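Local coordinates for CG8862 (Drosophila melanogaster, PDB 3ISM), which probably cleaves DNA and RNA as a magnesium-dependent mitochondrial endonuclease of the DNA/RNA non-specific (His-Me finger) family, at residues N47-A59 and T148-Y162. Numbering follows the deposited sequence. Where two conformers were deposited one is given.
Sequences NRVPHWVFEHLTA and TKTYSNVYVCTGPLY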
ATOM      1  N   ASN B  47       6.245  -3.920  -0.979  1.00 31.81           N
ATOM      2  CA  ASN B  47       5.953  -4.090  -2.397  1.00 31.27           C
ATOM      3  C   ASN B  47       7.150  -4.560  -3.201  1.00 30.66           C
ATOM      4  O   ASN B  47       7.013  -4.985  -4.347  1.00 31.12           O
ATOM      5  CB  ASN B  47       5.349  -2.802  -2.958  1.00 31.17           C
ATOM      6  CG  ASN B  47       3.865  -2.648  -2.570  1.00 32.62           C
ATOM      7  OD1 ASN B  47       3.129  -3.632  -2.542  1.00 33.81           O
ATOM      8  ND2 ASN B  47       3.427  -1.416  -2.306  1.00 32.48           N
ATOM      9  N   ARG B  48       8.316  -4.522  -2.566  1.00 30.34           N
ATOM     10  CA  ARG B  48       9.583  -4.972  -3.167  1.00 30.33           C
ATOM     11  C   ARG B  48      10.005  -4.119  -4.382  1.00 30.06           C
ATOM     12  O   ARG B  48      10.627  -4.638  -5.320  1.00 29.66           O
ATOM     13  CB  ARG B  48       9.562  -6.479  -3.491  1.00 30.36           C
ATOM     14  CG  ARG B  48       9.755  -7.434  -2.289  1.00 31.06           C
ATOM     15  CD  ARG B  48       8.555  -7.457  -1.385  1.00 33.15           C
ATOM     16  NE  ARG B  48       8.177  -8.784  -0.891  1.00 34.17           N
ATOM     17  CZ  ARG B  48       7.738  -9.022   0.346  1.00 33.03           C
ATOM     18  NH1 ARG B  48       7.663  -8.037   1.230  1.00 29.02           N
ATOM     19  NH2 ARG B  48       7.388 -10.254   0.711  1.00 33.83           N
ATOM     20  N   VAL B  49       9.656  -2.821  -4.336  1.00 29.55           N
ATOM     21  CA  VAL B  49      10.011  -1.806  -5.351  1.00 29.30           C
ATOM     22  C   VAL B  49      10.246  -0.475  -4.611  1.00 30.03           C
ATOM     23  O   VAL B  49       9.978  -0.390  -3.422  1.00 28.74           O
ATOM     24  CB  VAL B  49       8.871  -1.605  -6.412  1.00 29.07           C
ATOM     25  CG1 VAL B  49       8.540  -2.910  -7.116  1.00 29.54           C
ATOM     26  CG2 VAL B  49       7.611  -1.029  -5.784  1.00 28.23           C
ATOM     27  N   PRO B  50      10.781   0.564  -5.298  1.00 30.21           N
ATOM     28  CA  PRO B  50      10.868   1.836  -4.573  1.00 30.28           C
ATOM     29  C   PRO B  50       9.504   2.445  -4.193  1.00 30.14           C
ATOM     30  O   PRO B  50       8.518   2.207  -4.872  1.00 30.32           O
ATOM     31  CB  PRO B  50      11.562   2.768  -5.584  1.00 30.42           C
ATOM     32  CG  PRO B  50      12.271   1.869  -6.527  1.00 29.90           C
ATOM     33  CD  PRO B  50      11.384   0.654  -6.645  1.00 30.07           C
ATOM     34  N   HIS B  51       9.456   3.209  -3.109  1.00 29.60           N
ATOM     35  CA  HIS B  51       8.405   4.222  -2.975  1.00 29.72           C
ATOM     36  C   HIS B  51       8.701   5.334  -3.992  1.00 28.68           C
ATOM     37  O   HIS B  51       7.809   5.798  -4.663  1.00 28.36           O
ATOM     38  CB  HIS B  51       8.400   4.859  -1.592  1.00 29.68           C
ATOM     39  CG  HIS B  51       7.917   3.959  -0.492  1.00 30.83           C
ATOM     40  ND1 HIS B  51       6.613   3.525  -0.402  1.00 31.58           N
ATOM     41  CD2 HIS B  51       8.556   3.470   0.604  1.00 30.25           C
ATOM     42  CE1 HIS B  51       6.467   2.794   0.694  1.00 30.91           C
ATOM     43  NE2 HIS B  51       7.635   2.738   1.318  1.00 31.60           N
ATOM     44  N   TRP B  52       9.957   5.776  -4.047  1.00 27.79           N
ATOM     45  CA  TRP B  52      10.381   6.870  -4.926  1.00 27.56           C
ATOM     46  C   TRP B  52      11.895   6.841  -5.109  1.00 27.86           C
ATOM     47  O   TRP B  52      12.629   6.230  -4.303  1.00 27.49           O
ATOM     48  CB  TRP B  52       9.945   8.259  -4.392  1.00 27.21           C
ATOM     49  CG  TRP B  52      10.342   8.582  -2.958  1.00 26.08           C
ATOM     50  CD1 TRP B  52       9.568   8.434  -1.848  1.00 26.94           C
ATOM     51  CD2 TRP B  52      11.587   9.140  -2.500  1.00 26.35           C
ATOM     52  NE1 TRP B  52      10.253   8.834  -0.720  1.00 26.55           N
ATOM     53  CE2 TRP B  52      11.495   9.275  -1.093  1.00 27.50           C
ATOM     54  CE3 TRP B  52      12.771   9.520  -3.131  1.00 25.97           C
ATOM     55  CZ2 TRP B  52      12.546   9.771  -0.314  1.00 26.34           C
ATOM     56  CZ3 TRP B  52      13.825  10.021  -2.344  1.00 26.94           C
ATOM     57  CH2 TRP B  52      13.702  10.125  -0.959  1.00 26.51           C
ATOM     58  N   VAL B  53      12.363   7.465  -6.190  1.00 27.73           N
ATOM     59  CA  VAL B  53      13.770   7.813  -6.289  1.00 27.60           C
ATOM     60  C   VAL B  53      13.863   9.322  -6.577  1.00 27.81           C
ATOM     61  O   VAL B  53      12.892   9.929  -7.059  1.00 26.81           O
ATOM     62  CB  VAL B  53      14.514   7.019  -7.391  1.00 28.00           C
ATOM     63  CG1 VAL B  53      14.477   5.532  -7.129  1.00 27.60           C
ATOM     64  CG2 VAL B  53      13.937   7.340  -8.773  1.00 28.17           C
ATOM     65  N   PHE B  54      15.024   9.908  -6.281  1.00 27.19           N
ATOM     66  CA  PHE B  54      15.232  11.319  -6.501  1.00 27.76           C
ATOM     67  C   PHE B  54      16.558  11.554  -7.230  1.00 27.39           C
ATOM     68  O   PHE B  54      17.572  10.912  -6.938  1.00 27.17           O
ATOM     69  CB  PHE B  54      15.184  12.115  -5.185  1.00 28.28           C
ATOM     70  CG  PHE B  54      14.422  13.400  -5.303  1.00 29.66           C
ATOM     71  CD1 PHE B  54      13.115  13.489  -4.832  1.00 31.36           C
ATOM     72  CD2 PHE B  54      14.983  14.496  -5.957  1.00 29.57           C
ATOM     73  CE1 PHE B  54      12.386  14.676  -4.985  1.00 33.12           C
ATOM     74  CE2 PHE B  54      14.259  15.677  -6.118  1.00 32.24           C
ATOM     75  CZ  PHE B  54      12.952  15.764  -5.639  1.00 30.52           C
ATOM     76  N   GLU B  55      16.535  12.469  -8.188  1.00 26.80           N
ATOM     77  CA  GLU B  55      17.702  12.727  -9.041  1.00 26.38           C
ATOM     78  C   GLU B  55      17.859  14.222  -9.234  1.00 26.05           C
ATOM     79  O   GLU B  55      16.877  14.957  -9.267  1.00 25.08           O
ATOM     80  CB  GLU B  55      17.542  12.056 -10.406  1.00 25.71           C
ATOM     81  CG  GLU B  55      17.454  10.504 -10.392  1.00 26.34           C
ATOM     82  CD  GLU B  55      17.004   9.936 -11.753  1.00 26.83           C
ATOM     83  OE1 GLU B  55      15.885  10.268 -12.201  1.00 27.00           O
ATOM     84  OE2 GLU B  55      17.762   9.159 -12.374  1.00 25.82           O
ATOM     85  N   HIS B  56      19.108  14.662  -9.344  1.00 26.10           N
ATOM     86  CA  HIS B  56      19.411  16.023  -9.712  1.00 25.99           C
ATOM     87  C   HIS B  56      20.301  15.946 -10.945  1.00 26.26           C
ATOM     88  O   HIS B  56      21.446  15.517 -10.859  1.00 26.40           O
ATOM     89  CB  HIS B  56      20.096  16.777  -8.558  1.00 25.57           C
ATOM     90  CG  HIS B  56      20.898  17.967  -9.004  1.00 24.71           C
ATOM     91  ND1 HIS B  56      22.204  18.167  -8.618  1.00 24.82           N
ATOM     92  CD2 HIS B  56      20.586  19.000  -9.824  1.00 22.96           C
ATOM     93  CE1 HIS B  56      22.664  19.277  -9.176  1.00 24.07           C
ATOM     94  NE2 HIS B  56      21.703  19.799  -9.918  1.00 24.63           N
ATOM     95  N   LEU B  57      19.751  16.356 -12.086  1.00 26.38           N
ATOM     96  CA  LEU B  57      20.424  16.234 -13.371  1.00 26.23           C
ATOM     97  C   LEU B  57      20.973  17.575 -13.847  1.00 26.16           C
ATOM     98  O   LEU B  57      20.337  18.633 -13.671  1.00 25.74           O
ATOM     99  CB  LEU B  57      19.476  15.675 -14.444  1.00 26.13           C
ATOM    100  CG  LEU B  57      18.495  14.549 -14.084  1.00 27.37           C
ATOM    101  CD1 LEU B  57      17.695  14.155 -15.340  1.00 27.86           C
ATOM    102  CD2 LEU B  57      19.186  13.321 -13.471  1.00 26.57           C
ATOM    103  N   THR B  58      22.166  17.507 -14.434  1.00 25.38           N
ATOM    104  CA  THR B  58      22.738  18.601 -15.177  1.00 25.67           C
ATOM    105  C   THR B  58      23.064  18.098 -16.591  1.00 25.55           C
ATOM    106  O   THR B  58      23.006  16.889 -16.867  1.00 25.41           O
ATOM    107  CB  THR B  58      24.032  19.122 -14.509  1.00 26.11           C
ATOM    108  OG1 THR B  58      24.963  18.042 -14.383  1.00 26.49           O
ATOM    109  CG2 THR B  58      23.740  19.700 -13.116  1.00 25.61           C
ATOM    110  N   ALA B  59      23.383  19.027 -17.485  1.00 25.14           N
ATOM    111  CA  ALA B  59      23.832  18.694 -18.833  1.00 25.03           C
ATOM    112  C   ALA B  59      25.061  17.782 -18.758  1.00 25.19           C
ATOM    113  O   ALA B  59      25.195  16.850 -19.554  1.00 24.63           O
ATOM    114  CB  ALA B  59      24.173  19.976 -19.633  1.00 24.18           C
ATOM    115  N   THR B 148      17.604  19.628 -19.540  1.00 25.78           N
ATOM    116  CA  THR B 148      18.868  20.233 -19.114  1.00 25.83           C
ATOM    117  C   THR B 148      19.391  21.270 -20.105  1.00 26.28           C
ATOM    118  O   THR B 148      20.205  22.109 -19.735  1.00 26.09           O
ATOM    119  CB  THR B 148      19.982  19.193 -18.831  1.00 25.83           C
ATOM    120  OG1 THR B 148      20.198  18.379 -19.992  1.00 25.68           O
ATOM    121  CG2 THR B 148      19.617  18.313 -17.646  1.00 25.23           C
ATOM    122  N   LYS B 149      18.923  21.216 -21.355  1.00 26.86           N
ATOM    123  CA  LYS B 149      19.264  22.238 -22.352  1.00 27.45           C
ATOM    124  C   LYS B 149      18.449  23.521 -22.172  1.00 27.62           C
ATOM    125  O   LYS B 149      18.743  24.534 -22.808  1.00 27.93           O
ATOM    126  CB  LYS B 149      19.089  21.708 -23.782  1.00 27.63           C
ATOM    127  CG  LYS B 149      20.153  20.709 -24.198  1.00 29.89           C
ATOM    128  CD  LYS B 149      20.049  20.351 -25.671  1.00 33.12           C
ATOM    129  CE  LYS B 149      20.998  19.193 -26.020  1.00 35.48           C
ATOM    130  NZ  LYS B 149      22.444  19.610 -26.141  1.00 35.65           N
ATOM    131  N   THR B 150      17.427  23.469 -21.318  1.00 27.81           N
ATOM    132  CA  THR B 150      16.595  24.638 -21.014  1.00 28.23           C
ATOM    133  C   THR B 150      16.892  25.137 -19.597  1.00 27.62           C
ATOM    134  O   THR B 150      16.991  26.340 -19.354  1.00 27.51           O
ATOM    135  CB  THR B 150      15.088  24.297 -21.124  1.00 28.70           C
ATOM    136  OG1 THR B 150      14.812  23.722 -22.410  1.00 29.47           O
ATOM    137  CG2 THR B 150      14.240  25.560 -20.949  1.00 29.95           C
ATOM    138  N   TYR B 151      17.034  24.192 -18.677  1.00 26.48           N
ATOM    139  CA  TYR B 151      17.313  24.486 -17.278  1.00 26.42           C
ATOM    140  C   TYR B 151      18.655  23.895 -16.866  1.00 25.87           C
ATOM    141  O   TYR B 151      18.893  22.699 -17.037  1.00 26.79           O
ATOM    142  CB  TYR B 151      16.231  23.907 -16.371  1.00 25.37           C
ATOM    143  CG  TYR B 151      14.813  24.238 -16.776  1.00 25.97           C
ATOM    144  CD1 TYR B 151      14.320  25.546 -16.718  1.00 25.87           C
ATOM    145  CD2 TYR B 151      13.949  23.235 -17.192  1.00 25.41           C
ATOM    146  CE1 TYR B 151      13.004  25.824 -17.081  1.00 25.55           C
ATOM    147  CE2 TYR B 151      12.646  23.500 -17.536  1.00 24.41           C
ATOM    148  CZ  TYR B 151      12.169  24.781 -17.484  1.00 26.09           C
ATOM    149  OH  TYR B 151      10.851  24.998 -17.862  1.00 25.33           O
ATOM    150  N   SER B 152      19.502  24.725 -16.281  1.00 25.23           N
ATOM    151  CA  SER B 152      20.838  24.319 -15.854  0.50 25.21           C
ATOM    152  C   SER B 152      20.809  23.153 -14.867  1.00 24.99           C
ATOM    153  O   SER B 152      21.733  22.330 -14.825  1.00 25.43           O
ATOM    154  CB  SER B 152      21.559  25.502 -15.217  0.50 24.99           C
ATOM    155  OG  SER B 152      21.994  26.423 -16.195  0.50 25.86           O
ATOM    156  N   ASN B 153      19.753  23.104 -14.063  1.00 24.29           N
ATOM    157  CA  ASN B 153      19.593  22.077 -13.058  1.00 24.26           C
ATOM    158  C   ASN B 153      18.169  21.561 -13.111  1.00 24.48           C
ATOM    159  O   ASN B 153      17.213  22.345 -13.098  1.00 24.52           O
ATOM    160  CB  ASN B 153      19.921  22.629 -11.666  1.00 24.05           C
ATOM    161  CG  ASN B 153      21.383  23.058 -11.535  1.00 24.14           C
ATOM    162  OD1 ASN B 153      22.248  22.235 -11.238  1.00 23.28           O
ATOM    163  ND2 ASN B 153      21.662  24.350 -11.771  1.00 22.71           N
ATOM    164  N   VAL B 154      18.030  20.245 -13.212  1.00 24.45           N
ATOM    165  CA  VAL B 154      16.718  19.605 -13.290  1.00 24.67           C
ATOM    166  C   VAL B 154      16.581  18.602 -12.150  1.00 24.77           C
ATOM    167  O   VAL B 154      17.384  17.673 -12.049  1.00 24.96           O
ATOM    168  CB  VAL B 154      16.526  18.889 -14.655  1.00 24.80           C
ATOM    169  CG1 VAL B 154      15.257  18.047 -14.661  1.00 24.58           C
ATOM    170  CG2 VAL B 154      16.514  19.908 -15.802  1.00 23.14           C
ATOM    171  N   TYR B 155      15.591  18.799 -11.282  1.00 24.40           N
ATOM    172  CA  TYR B 155      15.377  17.882 -10.162  1.00 25.26           C
ATOM    173  C   TYR B 155      14.149  17.043 -10.448  1.00 26.01           C
ATOM    174  O   TYR B 155      13.123  17.564 -10.893  1.00 26.20           O
ATOM    175  CB  TYR B 155      15.216  18.639  -8.836  1.00 25.33           C
ATOM    176  CG  TYR B 155      16.428  19.440  -8.421  1.00 25.52           C
ATOM    177  CD1 TYR B 155      17.308  18.961  -7.454  1.00 25.32           C
ATOM    178  CD2 TYR B 155      16.690  20.679  -8.993  1.00 24.11           C
ATOM    179  CE1 TYR B 155      18.427  19.701  -7.067  1.00 25.68           C
ATOM    180  CE2 TYR B 155      17.802  21.420  -8.617  1.00 26.22           C
ATOM    181  CZ  TYR B 155      18.660  20.928  -7.659  1.00 25.63           C
ATOM    182  OH  TYR B 155      19.750  21.683  -7.300  1.00 28.34           O
ATOM    183  N   VAL B 156      14.254  15.744 -10.216  1.00 26.72           N
ATOM    184  CA  VAL B 156      13.176  14.838 -10.593  1.00 27.81           C
ATOM    185  C   VAL B 156      12.956  13.701  -9.592  1.00 28.47           C
ATOM    186  O   VAL B 156      13.902  13.042  -9.146  1.00 28.98           O
ATOM    187  CB  VAL B 156      13.328  14.317 -12.080  1.00 27.85           C
ATOM    188  CG1 VAL B 156      14.727  13.752 -12.320  1.00 27.95           C
ATOM    189  CG2 VAL B 156      12.239  13.294 -12.435  1.00 24.92           C
ATOM    190  N   CYS B 157      11.692  13.525  -9.231  1.00 28.92           N
ATOM    191  CA  CYS B 157      11.232  12.421  -8.418  1.00 28.94           C
ATOM    192  C   CYS B 157      10.366  11.494  -9.258  1.00 28.85           C
ATOM    193  O   CYS B 157       9.417  11.933  -9.919  1.00 28.72           O
ATOM    194  CB  CYS B 157      10.413  12.937  -7.234  1.00 29.11           C
ATOM    195  SG  CYS B 157       9.923  11.625  -6.076  1.00 30.74           S
ATOM    196  N   THR B 158      10.710  10.211  -9.228  1.00 28.88           N
ATOM    197  CA  THR B 158      10.078   9.180 -10.042  1.00 29.26           C
ATOM    198  C   THR B 158       9.585   8.100  -9.089  1.00 29.37           C
ATOM    199  O   THR B 158      10.296   7.759  -8.151  1.00 29.74           O
ATOM    200  CB  THR B 158      11.123   8.549 -11.010  1.00 29.29           C
ATOM    201  OG1 THR B 158      11.684   9.566 -11.860  1.00 29.62           O
ATOM    202  CG2 THR B 158      10.487   7.456 -11.861  1.00 29.09           C
ATOM    203  N   GLY B 159       8.387   7.558  -9.310  1.00 29.67           N
ATOM    204  CA  GLY B 159       7.872   6.493  -8.437  1.00 29.22           C
ATOM    205  C   GLY B 159       6.604   5.820  -8.943  1.00 29.59           C
ATOM    206  O   GLY B 159       6.008   6.259  -9.913  1.00 29.60           O
ATOM    207  N   PRO B 160       6.206   4.713  -8.292  1.00 29.82           N
ATOM    208  CA  PRO B 160       5.005   3.960  -8.608  1.00 29.86           C
ATOM    209  C   PRO B 160       3.738   4.487  -7.942  1.00 30.06           C
ATOM    210  O   PRO B 160       3.802   5.164  -6.898  1.00 30.10           O
ATOM    211  CB  PRO B 160       5.333   2.572  -8.065  1.00 29.96           C
ATOM    212  CG  PRO B 160       6.212   2.831  -6.886  1.00 30.87           C
ATOM    213  CD  PRO B 160       7.006   4.064  -7.232  1.00 29.57           C
ATOM    214  N   LEU B 161       2.611   4.179  -8.563  1.00 29.74           N
ATOM    215  CA  LEU B 161       1.282   4.433  -8.013  1.00 30.45           C
ATOM    216  C   LEU B 161       0.457   3.163  -8.166  1.00 30.77           C
ATOM    217  O   LEU B 161       0.740   2.326  -9.024  1.00 30.31           O
ATOM    218  CB  LEU B 161       0.556   5.560  -8.765  1.00 30.09           C
ATOM    219  CG  LEU B 161       1.162   6.959  -8.732  1.00 29.28           C
ATOM    220  CD1 LEU B 161       0.517   7.876  -9.790  1.00 26.53           C
ATOM    221  CD2 LEU B 161       1.050   7.542  -7.343  1.00 28.70           C
ATOM    222  N   TYR B 162      -0.572   3.043  -7.328  1.00 31.10           N
ATOM    223  CA  TYR B 162      -1.457   1.898  -7.317  1.00 30.57           C
ATOM    224  C   TYR B 162      -2.861   2.484  -7.201  1.00 31.03           C
ATOM    225  O   TYR B 162      -3.387   2.654  -6.092  1.00 31.74           O
ATOM    226  CB  TYR B 162      -1.118   0.976  -6.137  1.00 30.15           C
ATOM    227  CG  TYR B 162       0.373   0.669  -5.980  1.00 31.04           C
ATOM    228  CD1 TYR B 162       0.928  -0.487  -6.528  1.00 28.60           C
ATOM    229  CD2 TYR B 162       1.216   1.536  -5.277  1.00 30.00           C
ATOM    230  CE1 TYR B 162       2.275  -0.760  -6.394  1.00 28.97           C
ATOM    231  CE2 TYR B 162       2.562   1.273  -5.138  1.00 29.43           C
ATOM    232  CZ  TYR B 162       3.088   0.130  -5.710  1.00 30.68           C
ATOM    233  OH  TYR B 162       4.429  -0.142  -5.573  1.00 31.19           O
TER
HETATM  234  O   HOH W   1       5.852   1.418  -3.881  1.00 19.91           O
HETATM  235  O   HOH W   2       5.282   6.387  -5.051  1.00 23.15           O
HETATM  236  O   HOH W   3      13.835  10.626 -10.487  1.00 22.70           O
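His56 and Tyr155 stack on one face of an antiparallel strand pair, 52-57 against 153-161, adjacent inner strands of the large mixed sheet of this His-Me finger nuclease. Six backbone hydrogen bonds join Val53 with Thr158, Glu55 with Val156 and Leu57 with Val154. The two rings form an offset stack, centroids 4.5 Å apart and planes at 14°, with His56 CD2 over the rim of the phenol ring. With CG anti to the backbone N (chi1 158°), the imidazole lies along Tyr155 and reaches Asn153, where NE2 donates to OD1 at 2.8 Å, the oxygen lying in the ring plane. ND1 is hydrogen-bonded to Arg18, so both ring nitrogens are engaged and the rotation of the imidazole is fixed. Further along this face, Cys157 CB lies 3.5 Å from Phe54 CE1, while Val156 O sits over one face of the phenyl ring near its rim. Cys157 SG approaches both this ring and the five-membered ring of Trp52 obliquely, and touches Trp52 CB at 3.8 Å. Val53, Glu55, Leu57, Val154, Val156 and Thr158 occupy the other face, which looks toward the magnesium site: the side chain of Thr158 is about 6 Å from that of Glu141, a residue seen to bind magnesium in a structure of this protein. Glu55 OE2 is held by His108 and Asn107, and Thr158 OG1 also bonds Lys192. Beyond the corner at His51, Pro160 CG and CD pack against the carbonyl oxygens of Pro50 and His51, CG 3.1 Å from Pro50 O, and Tyr162 OH touches Val49 CG2 at 3.3 Å. One water bridges Tyr162 OH to Pro50 O. Over the face that carries Glu55 and Thr158, another water donates to Glu55 OE1 and Val156 O and accepts from Thr158 OG1 at 2.8 Å.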